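Side-chain contacts in conserved domain protein (Porphyromonas gingivalis, PDB 3PNN), which is probably a glycosyltransferase with an alpha/beta/alpha, Rossmann-like fold that forms glycosidic linkages: residues Asn254-Ile257 against Arg261-Val264; Arg50-Ile55 against Asp112-Pro117; Glu229-Asn234 against Pro250-Asp255; Gly157-Glu162 against Ala271-Val276. One frame throughout, in Å; residues are numbered along the deposited sequence. Where two conformers were deposited one is given.

Contact 1. Residues Asn254-Ile257 against Arg261-Val264; sequences NDLI and RASV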
loop_
_atom_site.group_PDB
_atom_site.type_symbol
_atom_site.label_atom_id
_atom_site.label_comp_id
_atom_site.label_asym_id
_atom_site.label_seq_id
_atom_site.Cartn_x
_atom_site.Cartn_y
_atom_site.Cartn_z
ATOM N N ASN A 254 -9.500 7.819 -7.395
ATOM C CA ASN A 254 -9.764 8.444 -8.689
ATOM C C ASN A 254 -11.179 9.034 -8.753
ATOM O O ASN A 254 -11.398 10.146 -9.268
ATOM C CB ASN A 254 -9.526 7.425 -9.807
ATOM C CG ASN A 254 -9.534 8.056 -11.188
ATOM O OD1 ASN A 254 -8.630 8.816 -11.545
ATOM N ND2 ASN A 254 -10.547 7.731 -11.977
ATOM N N ASP A 255 -12.146 8.307 -8.206
ATOM C CA ASP A 255 -13.524 8.771 -8.239
ATOM C C ASP A 255 -13.702 10.029 -7.404
ATOM O O ASP A 255 -14.398 10.957 -7.808
ATOM C CB ASP A 255 -14.471 7.683 -7.735
ATOM C CG ASP A 255 -15.937 8.075 -7.906
ATOM O OD1 ASP A 255 -16.519 7.746 -8.958
ATOM O OD2 ASP A 255 -16.499 8.730 -7.000
ATOM N N LEU A 256 -13.075 10.056 -6.227
ATOM C CA LEU A 256 -13.208 11.192 -5.320
ATOM C C LEU A 256 -12.555 12.460 -5.858
ATOM O O LEU A 256 -13.084 13.569 -5.704
ATOM C CB LEU A 256 -12.608 10.840 -3.957
ATOM C CG LEU A 256 -13.344 9.757 -3.169
ATOM C CD1 LEU A 256 -12.600 9.513 -1.848
ATOM C CD2 LEU A 256 -14.785 10.184 -2.910
ATOM N N ILE A 257 -11.385 12.318 -6.470
ATOM C CA ILE A 257 -10.756 13.496 -7.061
ATOM C C ILE A 257 -11.504 13.981 -8.290
ATOM O O ILE A 257 -11.620 15.182 -8.515
ATOM C CB ILE A 257 -9.241 13.304 -7.373
ATOM C CG1 ILE A 257 -9.003 12.179 -8.366
ATOM C CG2 ILE A 257 -8.478 12.978 -6.118
ATOM C CD1 ILE A 257 -7.560 11.618 -8.242
ATOM N N ARG A 261 -14.588 15.916 -4.445
ATOM C CA ARG A 261 -14.752 15.707 -3.000
ATOM C C ARG A 261 -13.447 15.504 -2.248
ATOM O O ARG A 261 -13.398 15.689 -1.035
ATOM C CB ARG A 261 -15.714 14.554 -2.693
ATOM C CG ARG A 261 -17.157 14.896 -3.034
ATOM C CD ARG A 261 -18.132 13.872 -2.486
ATOM N NE ARG A 261 -18.005 12.572 -3.143
ATOM C CZ ARG A 261 -18.648 11.474 -2.746
ATOM N NH1 ARG A 261 -19.466 11.523 -1.696
ATOM N NH2 ARG A 261 -18.478 10.327 -3.394
ATOM N N ALA A 262 -12.395 15.111 -2.958
ATOM C CA ALA A 262 -11.083 14.989 -2.331
ATOM C C ALA A 262 -10.005 15.599 -3.206
ATOM O O ALA A 262 -10.145 15.680 -4.430
ATOM C CB ALA A 262 -10.753 13.541 -2.038
ATOM N N SER A 263 -8.945 16.053 -2.560
ATOM C CA SER A 263 -7.749 16.469 -3.265
ATOM C C SER A 263 -6.611 15.667 -2.677
ATOM O O SER A 263 -6.624 15.334 -1.490
ATOM C CB SER A 263 -7.501 17.970 -3.093
ATOM O OG SER A 263 -7.355 18.296 -1.725
ATOM N N VAL A 264 -5.638 15.326 -3.511
ATOM C CA VAL A 264 -4.563 14.453 -3.070
ATOM C C VAL A 264 -3.259 15.133 -3.460
ATOM O O VAL A 264 -2.993 15.317 -4.643
ATOM C CB VAL A 264 -4.642 13.059 -3.746
ATOM C CG1 VAL A 264 -3.461 12.179 -3.303
ATOM C CG2 VAL A 264 -5.990 12.364 -3.428
HETATM O O HOH W 1 -17.116 10.652 -5.616
HETATM O O HOH W 2 -10.322 17.240 -6.661
#
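Leu256 and Ala262 meet in two ways, through the backbone and through their CB atoms. The amide N of Ala262 donates to Leu256 O at 3.2 Å and reaches it from above the carbonyl plane, 64° out of it, rather than along a lone pair. Leu256 CB also packs on Ala262 CB at 3.8 Å. Farther along the same side chain, Leu256 CD2 lies 3.7 Å from Arg261 NH2, a methyl set obliquely against the guanidinium. Ile257 adds two contacts of its own: its CA-H points almost straight at Ala262 O (C...O 3.5 Å, 160° at the hydrogen), and its CG2 rests on Val264 CG2 at 3.7 Å. CG1 of Ile257 stands between the backbone N and the carbonyl carbon (chi1 61°), which leaves CG2 to face the valine. A water donates to both Ile257 O and Ala262 O, tying the two carbonyls together. This is a short helix-to-strand connection of the alpha/beta fold, in which the end of helix 249-259 folds back beside the start of strand 263-268. Ser259 OG, in the turn, gives Leu256 O a second hydrogen bond. Asp255 OD2 stays 4.4 Å from Arg261 NH2, beyond a salt bridge, while Arg261 NH1 pairs with Glu230. Tyr149 lies against both Ala262 and Val264, and Tyr227 of helix 223-239 covers Leu256 and Arg261.

Contact 2. Residues Arg50-Ile55 against Asp112-Pro117; sequences RLVFVI and DAIREP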
loop_
_atom_site.group_PDB
_atom_site.type_symbol
_atom_site.label_atom_id
_atom_site.label_comp_id
_atom_site.label_asym_id
_atom_site.label_seq_id
_atom_site.Cartn_x
_atom_site.Cartn_y
_atom_site.Cartn_z
ATOM N N ARG A 50 1.436 4.425 16.108
ATOM C CA ARG A 50 0.899 3.081 16.312
ATOM C C ARG A 50 0.784 2.365 14.979
ATOM O O ARG A 50 0.740 3.011 13.914
ATOM C CB ARG A 50 -0.486 3.148 16.975
ATOM C CG ARG A 50 -1.563 3.757 16.090
ATOM C CD ARG A 50 -2.736 4.291 16.909
ATOM N NE ARG A 50 -2.294 5.313 17.850
ATOM C CZ ARG A 50 -1.922 6.547 17.511
ATOM N NH1 ARG A 50 -1.945 6.941 16.235
ATOM N NH2 ARG A 50 -1.523 7.393 18.454
ATOM N N LEU A 51 0.736 1.036 15.044
ATOM C CA LEU A 51 0.554 0.204 13.871
ATOM C C LEU A 51 -0.793 -0.499 13.913
ATOM O O LEU A 51 -1.221 -1.007 14.956
ATOM C CB LEU A 51 1.626 -0.880 13.806
ATOM C CG LEU A 51 3.082 -0.503 14.052
ATOM C CD1 LEU A 51 3.937 -1.785 13.908
ATOM C CD2 LEU A 51 3.528 0.576 13.075
ATOM N N VAL A 52 -1.450 -0.549 12.766
ATOM C CA VAL A 52 -2.609 -1.411 12.595
ATOM C C VAL A 52 -2.345 -2.330 11.397
ATOM O O VAL A 52 -1.955 -1.853 10.321
ATOM C CB VAL A 52 -3.902 -0.585 12.356
ATOM C CG1 VAL A 52 -5.087 -1.509 12.029
ATOM C CG2 VAL A 52 -4.206 0.286 13.577
ATOM N N PHE A 53 -2.532 -3.638 11.592
ATOM C CA PHE A 53 -2.407 -4.605 10.504
ATOM C C PHE A 53 -3.777 -5.148 10.168
ATOM O O PHE A 53 -4.492 -5.605 11.061
ATOM C CB PHE A 53 -1.522 -5.795 10.918
ATOM C CG PHE A 53 -0.100 -5.403 11.246
ATOM C CD1 PHE A 53 0.860 -5.341 10.239
ATOM C CD2 PHE A 53 0.262 -5.085 12.549
ATOM C CE1 PHE A 53 2.183 -4.977 10.532
ATOM C CE2 PHE A 53 1.582 -4.711 12.859
ATOM C CZ PHE A 53 2.538 -4.660 11.847
ATOM N N VAL A 54 -4.148 -5.119 8.892
ATOM C CA VAL A 54 -5.303 -5.920 8.483
ATOM C C VAL A 54 -4.791 -7.284 8.006
ATOM O O VAL A 54 -3.941 -7.360 7.119
ATOM C CB VAL A 54 -6.167 -5.234 7.401
ATOM C CG1 VAL A 54 -5.324 -4.826 6.195
ATOM C CG2 VAL A 54 -7.343 -6.144 7.004
ATOM N N ILE A 55 -5.288 -8.345 8.630
ATOM C CA ILE A 55 -4.918 -9.710 8.273
ATOM C C ILE A 55 -6.204 -10.523 8.115
ATOM O O ILE A 55 -7.293 -9.947 8.039
ATOM C CB ILE A 55 -4.017 -10.360 9.351
ATOM C CG1 ILE A 55 -4.746 -10.461 10.693
ATOM C CG2 ILE A 55 -2.694 -9.586 9.516
ATOM C CD1 ILE A 55 -4.066 -11.467 11.659
ATOM N N ASP A 112 -13.051 1.307 12.530
ATOM C CA ASP A 112 -13.327 1.560 13.950
ATOM C C ASP A 112 -12.053 1.769 14.779
ATOM O O ASP A 112 -12.072 2.471 15.796
ATOM C CB ASP A 112 -14.182 0.433 14.543
ATOM C CG ASP A 112 -15.584 0.387 13.942
ATOM O OD1 ASP A 112 -16.165 1.462 13.681
ATOM O OD2 ASP A 112 -16.103 -0.726 13.725
ATOM N N ALA A 113 -10.946 1.187 14.328
ATOM C CA ALA A 113 -9.690 1.246 15.066
ATOM C C ALA A 113 -8.913 2.536 14.800
ATOM O O ALA A 113 -8.130 2.956 15.629
ATOM C CB ALA A 113 -8.813 0.050 14.732
ATOM N N ILE A 114 -9.119 3.152 13.641
ATOM C CA ILE A 114 -8.281 4.283 13.256
ATOM C C ILE A 114 -9.110 5.563 13.291
ATOM O O ILE A 114 -10.053 5.719 12.526
ATOM C CB ILE A 114 -7.679 4.051 11.864
ATOM C CG1 ILE A 114 -6.795 2.797 11.913
ATOM C CG2 ILE A 114 -6.905 5.293 11.404
ATOM C CD1 ILE A 114 -6.288 2.299 10.565
ATOM N N ARG A 115 -8.763 6.473 14.194
ATOM C CA ARG A 115 -9.543 7.703 14.355
ATOM C C ARG A 115 -8.645 8.934 14.289
ATOM O O ARG A 115 -8.905 9.940 14.942
ATOM C CB ARG A 115 -10.331 7.695 15.675
ATOM C CG ARG A 115 -11.227 6.463 15.906
ATOM C CD ARG A 115 -12.011 6.032 14.648
ATOM N NE ARG A 115 -12.969 7.026 14.152
ATOM C CZ ARG A 115 -13.428 7.063 12.899
ATOM N NH1 ARG A 115 -13.011 6.172 12.002
ATOM N NH2 ARG A 115 -14.298 8.001 12.532
ATOM N N GLU A 116 -7.589 8.849 13.484
ATOM C CA GLU A 116 -6.659 9.948 13.322
ATOM C C GLU A 116 -6.099 9.824 11.909
ATOM O O GLU A 116 -6.361 8.819 11.241
ATOM C CB GLU A 116 -5.541 9.849 14.360
ATOM C CG GLU A 116 -4.790 8.504 14.369
ATOM C CD GLU A 116 -5.544 7.394 15.098
ATOM O OE1 GLU A 116 -6.226 7.691 16.102
ATOM O OE2 GLU A 116 -5.459 6.218 14.675
ATOM N N PRO A 117 -5.352 10.836 11.440
ATOM C CA PRO A 117 -4.726 10.701 10.113
ATOM C C PRO A 117 -3.855 9.439 10.058
ATOM O O PRO A 117 -3.196 9.074 11.041
ATOM C CB PRO A 117 -3.860 11.966 10.001
ATOM C CG PRO A 117 -4.586 12.983 10.866
ATOM C CD PRO A 117 -5.144 12.173 12.025
#
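The guanidinium of Arg50 and the carboxylate of Glu116 are the flat groups here, and their planes are turned 43° from each other. CG of Glu116 approaches Arg50 NH1 obliquely at 3.7 Å, and OE2 lies well out of the guanidinium plane. The resulting salt bridge, NH1 to OE2, is long at 3.9 Å and is an attraction of charges with no N-H aimed at the oxygen. Thr7 links the pair: its OG1 hydrogen-bonds to both Arg50 NH1 and Glu116 OE2; Lys5 O takes a further bond from NH1. A bend at chi2 of Glu116 (-79°) folds the carboxylate back toward its own chain, where OE2 also receives a weak bond from Arg115 N. Strand 7-11 lies in parallel pairing with both strand 50-55 and strand 118-122, as expected of a Rossmann-like sheet, and the loop 112-117 that leads into the latter packs beside strand 50-55. Its apolar touch is Ile114 on Val52, with CG1 of Ile114 4.0 Å from CG2 of Val52 and CD1 of Ile114 4.1 Å from CB of Val52. Phe9, from the intervening strand, packs against both of these side chains.

Contact 3. Residues Glu229-Asn234 against Pro250-Asp255; sequences EELFIN and PFVVND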
loop_
_atom_site.group_PDB
_atom_site.type_symbol
_atom_site.label_atom_id
_atom_site.label_comp_id
_atom_site.label_asym_id
_atom_site.label_seq_id
_atom_site.Cartn_x
_atom_site.Cartn_y
_atom_site.Cartn_z
ATOM N N GLU A 229 -17.023 3.485 2.046
ATOM C CA GLU A 229 -18.243 2.691 2.274
ATOM C C GLU A 229 -19.322 3.054 1.249
ATOM O O GLU A 229 -20.036 2.190 0.728
ATOM C CB GLU A 229 -18.762 2.899 3.696
ATOM C CG GLU A 229 -20.140 2.303 3.971
ATOM C CD GLU A 229 -20.082 0.906 4.565
ATOM O OE1 GLU A 229 -19.014 0.255 4.479
ATOM O OE2 GLU A 229 -21.110 0.460 5.123
ATOM N N GLU A 230 -19.436 4.341 0.951
ATOM C CA GLU A 230 -20.403 4.786 -0.048
ATOM C C GLU A 230 -20.128 4.131 -1.410
ATOM O O GLU A 230 -21.043 3.622 -2.054
ATOM C CB GLU A 230 -20.385 6.313 -0.173
ATOM C CG GLU A 230 -21.164 6.843 -1.365
ATOM C CD GLU A 230 -20.754 8.259 -1.740
ATOM O OE1 GLU A 230 -20.377 9.028 -0.828
ATOM O OE2 GLU A 230 -20.805 8.595 -2.947
ATOM N N LEU A 231 -18.868 4.150 -1.838
ATOM C CA LEU A 231 -18.485 3.596 -3.131
ATOM C C LEU A 231 -18.509 2.070 -3.122
ATOM O O LEU A 231 -18.741 1.437 -4.151
ATOM C CB LEU A 231 -17.104 4.115 -3.542
ATOM C CG LEU A 231 -17.111 5.602 -3.905
ATOM C CD1 LEU A 231 -15.713 6.110 -4.214
ATOM C CD2 LEU A 231 -18.041 5.832 -5.080
ATOM N N PHE A 232 -18.270 1.479 -1.955
ATOM C CA PHE A 232 -18.369 0.017 -1.836
ATOM C C PHE A 232 -19.792 -0.470 -2.083
ATOM O O PHE A 232 -20.013 -1.477 -2.776
ATOM C CB PHE A 232 -17.876 -0.452 -0.459
ATOM C CG PHE A 232 -17.585 -1.936 -0.390
ATOM C CD1 PHE A 232 -17.000 -2.592 -1.463
ATOM C CD2 PHE A 232 -17.866 -2.664 0.765
ATOM C CE1 PHE A 232 -16.704 -3.961 -1.390
ATOM C CE2 PHE A 232 -17.581 -4.030 0.843
ATOM C CZ PHE A 232 -17.000 -4.678 -0.236
ATOM N N ILE A 233 -20.764 0.225 -1.498
ATOM C CA ILE A 233 -22.169 -0.080 -1.769
ATOM C C ILE A 233 -22.434 -0.033 -3.273
ATOM O O ILE A 233 -23.088 -0.924 -3.824
ATOM C CB ILE A 233 -23.128 0.875 -1.003
ATOM C CG1 ILE A 233 -23.112 0.520 0.490
ATOM C CG2 ILE A 233 -24.562 0.803 -1.572
ATOM C CD1 ILE A 233 -23.659 1.610 1.389
ATOM N N ASN A 234 -21.915 0.996 -3.940
ATOM C CA ASN A 234 -22.112 1.124 -5.385
ATOM C C ASN A 234 -21.477 -0.050 -6.103
ATOM O O ASN A 234 -22.064 -0.635 -7.012
ATOM C CB ASN A 234 -21.512 2.437 -5.899
ATOM C CG ASN A 234 -22.332 3.650 -5.497
ATOM O OD1 ASN A 234 -23.489 3.523 -5.103
ATOM N ND2 ASN A 234 -21.732 4.832 -5.591
ATOM N N PRO A 250 -6.948 2.809 -5.752
ATOM C CA PRO A 250 -6.832 3.789 -6.846
ATOM C C PRO A 250 -8.174 4.117 -7.489
ATOM O O PRO A 250 -8.406 5.270 -7.871
ATOM C CB PRO A 250 -5.951 3.077 -7.880
ATOM C CG PRO A 250 -5.248 2.014 -7.143
ATOM C CD PRO A 250 -6.106 1.619 -5.980
ATOM N N PHE A 251 -9.046 3.120 -7.624
ATOM C CA PHE A 251 -10.362 3.354 -8.200
ATOM C C PHE A 251 -11.178 4.357 -7.386
ATOM O O PHE A 251 -11.768 5.296 -7.935
ATOM C CB PHE A 251 -11.158 2.053 -8.352
ATOM C CG PHE A 251 -12.611 2.279 -8.686
ATOM C CD1 PHE A 251 -13.026 2.387 -10.001
ATOM C CD2 PHE A 251 -13.559 2.404 -7.678
ATOM C CE1 PHE A 251 -14.358 2.609 -10.309
ATOM C CE2 PHE A 251 -14.886 2.630 -7.974
ATOM C CZ PHE A 251 -15.290 2.731 -9.291
ATOM N N VAL A 252 -11.233 4.129 -6.080
ATOM C CA VAL A 252 -11.937 5.015 -5.161
ATOM C C VAL A 252 -11.322 6.411 -5.144
ATOM O O VAL A 252 -12.030 7.406 -5.232
ATOM C CB VAL A 252 -11.898 4.444 -3.718
ATOM C CG1 VAL A 252 -12.395 5.484 -2.724
ATOM C CG2 VAL A 252 -12.721 3.166 -3.657
ATOM N N VAL A 253 -10.000 6.480 -5.006
ATOM C CA VAL A 253 -9.310 7.767 -4.980
ATOM C C VAL A 253 -9.580 8.526 -6.279
ATOM O O VAL A 253 -9.872 9.721 -6.272
ATOM C CB VAL A 253 -7.794 7.599 -4.770
ATOM C CG1 VAL A 253 -7.054 8.901 -5.077
ATOM C CG2 VAL A 253 -7.503 7.136 -3.330
ATOM N N ASN A 254 -9.500 7.819 -7.395
ATOM C CA ASN A 254 -9.764 8.444 -8.689
ATOM C C ASN A 254 -11.179 9.034 -8.753
ATOM O O ASN A 254 -11.398 10.146 -9.268
ATOM C CB ASN A 254 -9.526 7.425 -9.807
ATOM C CG ASN A 254 -9.534 8.056 -11.188
ATOM O OD1 ASN A 254 -8.630 8.816 -11.545
ATOM N ND2 ASN A 254 -10.547 7.731 -11.977
ATOM N N ASP A 255 -12.146 8.307 -8.206
ATOM C CA ASP A 255 -13.524 8.771 -8.239
ATOM C C ASP A 255 -13.702 10.029 -7.404
ATOM O O ASP A 255 -14.398 10.957 -7.808
ATOM C CB ASP A 255 -14.471 7.683 -7.735
ATOM C CG ASP A 255 -15.937 8.075 -7.906
ATOM O OD1 ASP A 255 -16.519 7.746 -8.958
ATOM O OD2 ASP A 255 -16.499 8.730 -7.000
#
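Leu231 reaches from helix 223-239 to Val252 and Asp255 on helix 249-259, and nearly all of the close packing passes through its two methyls. CD1 sits 3.7 Å from Val252 CG1, and it also lies 4.1 Å from Asp255 CB. Both methyls also border the carboxylate: Asp255 OD2 is 3.8 Å from Leu231 CD2 and 3.9 Å from Leu231 CD1. The leucine chain is extended at its end, chi2 176°, which carries CD1 straight across toward the valine; the side chain was modelled in two conformers, however, and this describes one of them. The helices come close here, with Leu231 CA 7.0 Å from Val252 CA. Tyr224, Ser228, Phe247 and Asn104 close around Val252, so this part of the interface is buried. Its other side is much looser. Phe251 is exposed and its CE2 stays 5.2 Å from Leu231 CD1, while Asn234 is exposed too and keeps a wider gap although its CB points toward residues 250-255. Such a helix-helix packing joins two consecutive helices of the alpha/beta fold through a single leucine side chain. Glu230 OE2 lies 5.9 Å from Asp255 OD2, a separation at which the two like charges would be expected to feel each other. With methyl groups against one side of the aspartate, the contact implies an apolar attachment bordered by a charged rim whose repulsion Arg261 probably eases.

Contact 4. Residues Gly157-Glu162 against Ala271-Val276; sequences GNTLSE and ARWFGV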
loop_
_atom_site.group_PDB
_atom_site.type_symbol
_atom_site.label_atom_id
_atom_site.label_comp_id
_atom_site.label_asym_id
_atom_site.label_seq_id
_atom_site.Cartn_x
_atom_site.Cartn_y
_atom_site.Cartn_z
ATOM N N GLY A 157 10.452 4.959 -13.944
ATOM C CA GLY A 157 11.706 4.405 -14.447
ATOM C C GLY A 157 12.569 3.759 -13.377
ATOM O O GLY A 157 13.452 2.951 -13.672
ATOM N N ASN A 158 12.307 4.115 -12.124
ATOM C CA ASN A 158 13.014 3.536 -10.990
ATOM C C ASN A 158 12.315 2.290 -10.436
ATOM O O ASN A 158 12.803 1.677 -9.481
ATOM C CB ASN A 158 13.135 4.557 -9.845
ATOM C CG ASN A 158 13.990 5.760 -10.205
ATOM O OD1 ASN A 158 14.946 5.661 -10.982
ATOM N ND2 ASN A 158 13.653 6.904 -9.629
ATOM N N THR A 159 11.177 1.912 -11.014
ATOM C CA THR A 159 10.368 0.833 -10.436
ATOM C C THR A 159 10.170 -0.357 -11.363
ATOM O O THR A 159 9.278 -1.175 -11.139
ATOM C CB THR A 159 8.962 1.335 -10.028
ATOM O OG1 THR A 159 8.175 1.590 -11.209
ATOM C CG2 THR A 159 9.061 2.617 -9.168
ATOM N N LEU A 160 10.988 -0.466 -12.402
ATOM C CA LEU A 160 10.782 -1.520 -13.394
ATOM C C LEU A 160 11.568 -2.779 -13.039
ATOM O O LEU A 160 12.416 -2.755 -12.149
ATOM C CB LEU A 160 11.186 -1.028 -14.783
ATOM C CG LEU A 160 10.567 0.320 -15.156
ATOM C CD1 LEU A 160 11.121 0.786 -16.498
ATOM C CD2 LEU A 160 9.048 0.237 -15.182
ATOM N N SER A 161 11.269 -3.874 -13.727
ATOM C CA SER A 161 12.023 -5.115 -13.574
ATOM C C SER A 161 12.622 -5.564 -14.901
ATOM O O SER A 161 11.966 -5.501 -15.942
ATOM C CB SER A 161 11.137 -6.232 -13.019
ATOM O OG SER A 161 11.810 -7.489 -13.121
ATOM N N GLU A 162 13.866 -6.025 -14.864
ATOM C CA GLU A 162 14.486 -6.582 -16.063
ATOM C C GLU A 162 13.913 -7.953 -16.435
ATOM O O GLU A 162 14.234 -8.493 -17.491
ATOM C CB GLU A 162 16.002 -6.689 -15.891
ATOM C CG GLU A 162 16.709 -5.346 -15.805
ATOM C CD GLU A 162 18.217 -5.473 -15.919
ATOM O OE1 GLU A 162 18.691 -6.106 -16.888
ATOM O OE2 GLU A 162 18.926 -4.932 -15.043
ATOM N N ALA A 271 13.304 9.120 -1.566
ATOM C CA ALA A 271 13.480 7.694 -1.339
ATOM C C ALA A 271 13.330 6.921 -2.648
ATOM O O ALA A 271 12.645 7.357 -3.573
ATOM C CB ALA A 271 12.464 7.166 -0.290
ATOM N N ARG A 272 13.952 5.754 -2.707
ATOM C CA ARG A 272 13.782 4.848 -3.837
ATOM C C ARG A 272 13.136 3.529 -3.393
ATOM O O ARG A 272 13.595 2.896 -2.442
ATOM C CB ARG A 272 15.140 4.578 -4.477
ATOM C CG ARG A 272 15.772 5.828 -5.083
ATOM C CD ARG A 272 15.277 6.013 -6.498
ATOM N NE ARG A 272 15.742 4.896 -7.318
ATOM C CZ ARG A 272 16.833 4.924 -8.084
ATOM N NH1 ARG A 272 17.181 3.846 -8.779
ATOM N NH2 ARG A 272 17.569 6.030 -8.161
ATOM N N TRP A 273 12.088 3.124 -4.110
ATOM C CA TRP A 273 11.373 1.882 -3.856
ATOM C C TRP A 273 12.198 0.685 -4.318
ATOM O O TRP A 273 12.920 0.754 -5.313
ATOM C CB TRP A 273 10.041 1.887 -4.617
ATOM C CG TRP A 273 9.379 0.519 -4.706
ATOM C CD1 TRP A 273 8.450 0.003 -3.855
ATOM C CD2 TRP A 273 9.599 -0.481 -5.713
ATOM N NE1 TRP A 273 8.087 -1.266 -4.257
ATOM C CE2 TRP A 273 8.782 -1.584 -5.395
ATOM C CE3 TRP A 273 10.420 -0.551 -6.844
ATOM C CZ2 TRP A 273 8.749 -2.742 -6.174
ATOM C CZ3 TRP A 273 10.390 -1.701 -7.616
ATOM C CH2 TRP A 273 9.566 -2.785 -7.269
ATOM N N PHE A 274 12.097 -0.413 -3.590
ATOM C CA PHE A 274 12.380 -1.700 -4.212
ATOM C C PHE A 274 11.531 -2.834 -3.661
ATOM O O PHE A 274 10.900 -2.715 -2.615
ATOM C CB PHE A 274 13.861 -2.053 -4.228
ATOM C CG PHE A 274 14.556 -1.824 -2.943
ATOM C CD1 PHE A 274 14.574 -2.816 -1.965
ATOM C CD2 PHE A 274 15.237 -0.633 -2.714
ATOM C CE1 PHE A 274 15.252 -2.617 -0.758
ATOM C CE2 PHE A 274 15.911 -0.427 -1.516
ATOM C CZ PHE A 274 15.919 -1.419 -0.536
ATOM N N GLY A 275 11.505 -3.930 -4.400
ATOM C CA GLY A 275 10.603 -5.012 -4.094
ATOM C C GLY A 275 10.861 -6.142 -5.056
ATOM O O GLY A 275 11.535 -5.972 -6.077
ATOM N N VAL A 276 10.337 -7.310 -4.714
ATOM C CA VAL A 276 10.570 -8.499 -5.512
ATOM C C VAL A 276 9.337 -8.748 -6.358
ATOM O O VAL A 276 8.335 -9.251 -5.859
ATOM C CB VAL A 276 10.846 -9.716 -4.613
ATOM C CG1 VAL A 276 11.042 -10.998 -5.456
ATOM C CG2 VAL A 276 12.046 -9.466 -3.720
HETATM O O HOH W 3 13.889 2.464 -7.074
HETATM O O HOH W 4 13.949 -0.875 -7.562
#
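Asn158 crosses Arg272 at about a right angle, its amide stacked on the guanidinium. CB, at the root, is 3.6 Å from Arg272 NE; CG follows at 3.5 Å from that same NE. At the tip the branches part: OD1 stands above the centre of the guanidinium, 3.5 Å from Arg272 CZ, while ND2 reaches back over the aliphatic portion to Arg272 CD at 3.6 Å. Amide and guanidinium planes are just 7° apart, a stack made possible by the bends at chi2 and chi3 that curl the arginine round. In the guanidinium plane, Arg272 NE donates to a water that also lies within hydrogen-bonding distance of Asn158 O and Trp273 O. Next along the loop, Thr159 packs against CE3 and CZ3 of the indole, with Thr159 CB 4.0 Å from Trp273 CE3 and Thr159 O 3.7 Å from Trp273 CZ3. Trp273 NE1 is held by Asp125, and Arg168 makes a cation-pi contact with the ring besides hydrogen-bonding to Thr159 O. The contact thus joins the loop after strand 148-155 to the one before helix 282-294. Its chemistry implies that the amide oxygen favours the cation from above, probably by its partial negative charge, and leaves the in-plane N-H of NE to water.

How the contacts relate
Contacts 1 and 3 form one continuous patch: both use helix 249-259, share Asn254 and Asp255, and have centres 10 Å apart. A salt bridge, Arg261 NH1 to Glu230 OE1 at 2.8 Å, joins them, and Val264 CG2 packs on Val253 CG1 at 4.0 Å. Contact 2 is separate, centred about 22 Å from contact 1 and 20 Å from contact 3. Contact 4, about 27 Å from contacts 1 and 2 and 28 Å from contact 3 between centres, lies across the chain's centre from contacts 2 and 3. One glycerol, probably from the crystallisation liquor, lies about 4 Å from the Trp273 side chain and another about 5 Å from that of Arg261; either might mark a pocket.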